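Side-chain contacts in bifunctional protein PutA (PDB 5UR2), which probably oxidises L-glutamate gamma-semialdehyde to L-glutamate with NAD+ in proline breakdown, and probably also oxidises proline in its flavin-dependent proline dehydrogenase barrel: residues P614-V617 with E623-H626; A605-E610 with D959-Y964. One frame throughout, in Å; residues are numbered along the deposited sequence.

Interaction 1. Residues P614-V617 with E623-H626; sequences PLRV and ELSH
Arg616 and His626 form an antiparallel, non-hydrogen-bonded pair with CA atoms 4.5 Å apart and both side chains on one face of the sheet. Next to them lies the backbone bond, Val617 N to Ser625 O at 3.0 Å. Ser625 O also receives a weak, long bond from Arg616 NH1 (3.5 Å), and Leu615 O lies 3.2 Å from His626 CA in a CA-H...O contact. Water bridges Arg616 NH1 to Glu623 O, lying in plane at the guanidinium edge; NH2 has its salt bridge with Glu983. Ser625 OG bonds to Thr971 and to Arg940 O of the second subunit, while Glu623 forms a salt bridge with Arg931 and a hydrogen bond with His941, both of that subunit. Van der Waals contacts complete the join. The Arg616 chain, bent at chi2 (82°), runs along the neighbouring strand, bringing CD to 3.7 Å from His626 NE2 and placing the guanidinium under Leu624 CD2, which covers one face. Pro614 CB packs 3.8 Å from His626 CD2, and Val617 CG2 lies beside Ser625 OG. This is a beta hairpin at a dimer interface, consistent with the oligomerisation flap of aldehyde dehydrogenases.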
# COMPACT_ATOMS: atom_id res chain seq x y z
N PRO B 614 0.38 -6.30 11.08
CA PRO B 614 -0.70 -5.34 11.35
C PRO B 614 -0.19 -3.91 11.21
O PRO B 614 0.90 -3.57 11.66
CB PRO B 614 -1.09 -5.64 12.80
CG PRO B 614 -0.55 -7.00 13.08
CD PRO B 614 0.71 -7.12 12.26
N LEU B 615 -0.99 -3.07 10.56
CA LEU B 615 -0.61 -1.68 10.34
C LEU B 615 -1.24 -0.81 11.43
O LEU B 615 -2.46 -0.74 11.54
CB LEU B 615 -1.05 -1.21 8.95
CG LEU B 615 -0.82 0.29 8.70
CD1 LEU B 615 0.67 0.65 8.62
CD2 LEU B 615 -1.58 0.76 7.48
N ARG B 616 -0.39 -0.17 12.23
CA ARG B 616 -0.86 0.77 13.25
C ARG B 616 -1.48 1.99 12.58
O ARG B 616 -0.90 2.57 11.66
CB ARG B 616 0.31 1.19 14.15
CG ARG B 616 -0.08 2.12 15.33
CD ARG B 616 -0.64 1.38 16.54
NE ARG B 616 -0.71 2.24 17.72
CZ ARG B 616 -1.76 3.00 18.04
NH1 ARG B 616 -2.85 2.98 17.26
NH2 ARG B 616 -1.73 3.78 19.11
N VAL B 617 -2.70 2.35 13.00
CA VAL B 617 -3.37 3.52 12.45
C VAL B 617 -3.78 4.43 13.60
O VAL B 617 -3.99 3.98 14.73
CB VAL B 617 -4.61 3.16 11.58
CG1 VAL B 617 -4.17 2.52 10.28
CG2 VAL B 617 -5.59 2.23 12.32
N GLU B 623 -5.10 3.88 23.15
CA GLU B 623 -5.93 3.08 22.27
C GLU B 623 -5.06 2.52 21.16
O GLU B 623 -4.50 3.29 20.37
CB GLU B 623 -7.10 3.91 21.69
CG GLU B 623 -8.08 3.10 20.84
CD GLU B 623 -9.22 3.96 20.30
OE1 GLU B 623 -10.25 4.14 21.00
OE2 GLU B 623 -9.08 4.49 19.17
N LEU B 624 -4.92 1.20 21.12
CA LEU B 624 -4.23 0.51 20.04
C LEU B 624 -5.23 0.25 18.91
O LEU B 624 -6.32 -0.27 19.15
CB LEU B 624 -3.63 -0.82 20.52
CG LEU B 624 -2.47 -0.68 21.49
CD1 LEU B 624 -1.95 -2.07 21.90
CD2 LEU B 624 -1.36 0.19 20.88
N SER B 625 -4.84 0.60 17.69
CA SER B 625 -5.71 0.40 16.55
C SER B 625 -4.87 -0.10 15.39
O SER B 625 -3.83 0.49 15.07
CB SER B 625 -6.44 1.71 16.19
OG SER B 625 -7.62 1.41 15.47
N HIS B 626 -5.29 -1.20 14.78
CA HIS B 626 -4.54 -1.81 13.69
C HIS B 626 -5.45 -2.16 12.52
O HIS B 626 -6.59 -2.61 12.71
CB HIS B 626 -3.80 -3.04 14.15
CG HIS B 626 -2.73 -2.75 15.14
ND1 HIS B 626 -2.96 -2.70 16.50
CD2 HIS B 626 -1.41 -2.48 14.97
CE1 HIS B 626 -1.83 -2.42 17.13
NE2 HIS B 626 -0.87 -2.29 16.22
O HOH W 1 -4.74 4.93 18.13

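Interaction 2. Residues A605-E610 with D959-Y964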
# COMPACT_ATOMS: atom_id res chain seq x y z
N ALA B 605 3.60 -15.00 -2.42
CA ALA B 605 4.12 -15.40 -1.11
C ALA B 605 4.86 -14.26 -0.45
O ALA B 605 4.67 -13.98 0.74
CB ALA B 605 5.01 -16.64 -1.24
N ARG B 606 5.68 -13.54 -1.23
CA ARG B 606 6.36 -12.37 -0.69
C ARG B 606 5.36 -11.32 -0.21
O ARG B 606 5.52 -10.74 0.86
CB ARG B 606 7.30 -11.78 -1.74
CG ARG B 606 8.02 -10.50 -1.33
CD ARG B 606 8.89 -10.00 -2.50
NE ARG B 606 9.70 -8.84 -2.15
CZ ARG B 606 9.22 -7.61 -2.05
NH1 ARG B 606 7.93 -7.37 -2.27
NH2 ARG B 606 10.02 -6.61 -1.71
N HIS B 607 4.30 -11.08 -0.99
CA HIS B 607 3.33 -10.05 -0.61
C HIS B 607 2.59 -10.43 0.67
O HIS B 607 2.37 -9.58 1.54
CB HIS B 607 2.33 -9.82 -1.75
CG HIS B 607 1.65 -8.49 -1.70
ND1 HIS B 607 0.58 -8.17 -2.52
CD2 HIS B 607 1.89 -7.38 -0.95
CE1 HIS B 607 0.19 -6.93 -2.26
NE2 HIS B 607 0.96 -6.44 -1.31
N MET B 608 2.21 -11.71 0.81
CA MET B 608 1.50 -12.13 2.01
C MET B 608 2.37 -11.94 3.24
O MET B 608 1.87 -11.55 4.31
CB MET B 608 1.06 -13.59 1.88
CG MET B 608 0.12 -14.10 3.00
SD MET B 608 -1.52 -13.28 2.89
CE MET B 608 -1.44 -12.04 4.19
N ARG B 609 3.67 -12.16 3.09
CA ARG B 609 4.60 -11.94 4.20
C ARG B 609 4.67 -10.48 4.59
O ARG B 609 4.85 -10.18 5.78
CB ARG B 609 5.98 -12.47 3.83
CG ARG B 609 6.04 -13.99 3.82
CD ARG B 609 7.42 -14.49 3.36
NE ARG B 609 7.56 -15.89 3.69
CZ ARG B 609 7.75 -16.86 2.80
NH1 ARG B 609 7.87 -16.57 1.51
NH2 ARG B 609 7.85 -18.13 3.21
N GLU B 610 4.47 -9.56 3.64
CA GLU B 610 4.34 -8.15 4.01
C GLU B 610 2.99 -7.88 4.67
O GLU B 610 2.92 -7.22 5.71
CB GLU B 610 4.52 -7.24 2.80
CG GLU B 610 5.90 -7.27 2.17
CD GLU B 610 5.97 -6.39 0.94
OE1 GLU B 610 5.59 -6.86 -0.16
OE2 GLU B 610 6.39 -5.22 1.07
N ASP B 959 -1.73 -4.39 -5.77
CA ASP B 959 -3.12 -4.39 -5.33
C ASP B 959 -3.78 -5.76 -5.46
O ASP B 959 -4.89 -5.94 -4.95
CB ASP B 959 -3.96 -3.36 -6.12
CG ASP B 959 -3.50 -1.91 -5.89
OD1 ASP B 959 -3.04 -1.59 -4.76
OD2 ASP B 959 -3.54 -1.11 -6.85
N TYR B 960 -3.13 -6.72 -6.12
CA TYR B 960 -3.85 -7.91 -6.58
C TYR B 960 -4.26 -8.82 -5.42
O TYR B 960 -5.42 -9.26 -5.35
CB TYR B 960 -3.01 -8.68 -7.58
CG TYR B 960 -3.77 -9.84 -8.17
CD1 TYR B 960 -4.80 -9.62 -9.08
CD2 TYR B 960 -3.48 -11.14 -7.81
CE1 TYR B 960 -5.51 -10.67 -9.64
CE2 TYR B 960 -4.18 -12.21 -8.36
CZ TYR B 960 -5.20 -11.96 -9.27
OH TYR B 960 -5.91 -13.00 -9.82
N LEU B 961 -3.32 -9.14 -4.53
CA LEU B 961 -3.59 -10.10 -3.45
C LEU B 961 -4.74 -9.64 -2.55
O LEU B 961 -5.50 -10.49 -2.04
CB LEU B 961 -2.32 -10.31 -2.63
CG LEU B 961 -2.35 -11.45 -1.62
CD1 LEU B 961 -2.72 -12.75 -2.35
CD2 LEU B 961 -1.00 -11.55 -0.90
N LYS B 962 -4.90 -8.33 -2.35
CA LYS B 962 -5.96 -7.80 -1.49
C LYS B 962 -7.36 -8.10 -2.01
O LYS B 962 -8.32 -8.13 -1.21
CB LYS B 962 -5.79 -6.29 -1.33
CG LYS B 962 -4.51 -5.88 -0.58
CD LYS B 962 -4.35 -4.37 -0.61
CE LYS B 962 -3.12 -3.93 0.13
NZ LYS B 962 -3.06 -2.45 0.26
N GLN B 963 -7.51 -8.32 -3.31
CA GLN B 963 -8.82 -8.69 -3.87
C GLN B 963 -9.33 -10.01 -3.31
O GLN B 963 -10.54 -10.28 -3.37
CB GLN B 963 -8.74 -8.77 -5.39
CG GLN B 963 -8.57 -7.43 -6.11
CD GLN B 963 -9.86 -6.65 -6.15
OE1 GLN B 963 -10.15 -5.87 -5.24
NE2 GLN B 963 -10.68 -6.91 -7.17
N TYR B 964 -8.43 -10.86 -2.83
CA TYR B 964 -8.78 -12.14 -2.23
C TYR B 964 -8.98 -12.05 -0.72
O TYR B 964 -9.11 -13.09 -0.07
CB TYR B 964 -7.70 -13.19 -2.55
CG TYR B 964 -7.61 -13.50 -4.03
CD1 TYR B 964 -6.83 -12.73 -4.89
CD2 TYR B 964 -8.32 -14.56 -4.56
CE1 TYR B 964 -6.76 -13.02 -6.25
CE2 TYR B 964 -8.25 -14.87 -5.90
CZ TYR B 964 -7.47 -14.10 -6.74
OH TYR B 964 -7.45 -14.44 -8.07
O HOH W 2 -0.67 -8.59 -4.93
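A water held by His607 ND1 and Leu961 N, 2.7 Å from each of these two atoms, is the polar link between segment 605-610 of helix 587-611 and the turn 959-964. It accepts the Leu961 N-H and meets the imidazole at ND1. The ring reaches this position because its CG stands anti to the backbone N (chi1 -158°), directing the imidazole from the helix to the start of the turn. Beside the water, His607 ND1 also lies 3.6 Å from Leu961 CB, and the two side chains run antiparallel alongside one another. Leu961 fills the rest of the contact with one methyl: CD2 sits 3.6 Å from the backbone Met608 N, 3.8 Å from His607 CB and 4.0 Å from Met608 CB, so that it presses on the helix surface where these two residues follow one another. Met608 lies roughly perpendicular to Leu961, its bent chain carrying SD past the same methyl; Met608 also touches Cys554 and Arg557 of helix 554-570. Ala654 of helix 646-657 packs against Leu961. Within the turn, Tyr960 OH and Tyr964 OH share a hydrogen bond of 2.7 Å. Lys962 NZ makes a salt bridge with Asp959 of the second subunit, and Asp959 makes the reciprocal one with Lys962 of that subunit. The chemistry therefore implies a mainly apolar join of helix to turn, in which one bound water satisfies the Leu961 amide and probably helps set the spacing to the imidazole.

In the fold
Interactions 1 and 2 lie with their centres about 19 Å apart, in the aldehyde dehydrogenase part of the chain. Helix 587-611, which carries 605-610, leads directly into strand 615-616. Segment 959-964 leads into strand 965-973, which pairs antiparallel with strand 623-638. Interaction 2 thus joins helix 587-611 to the segment before strand 965-973, and interaction 1 closes the hairpin further out: the centre of interaction 1 is about 45 Å, and that of interaction 2 about 29 Å, from the centre of the chain. Both meet the second subunit. Both lie away from the predicted active-site residues Glu746 and Cys780 and from the flavin pocket of the proline dehydrogenase barrel.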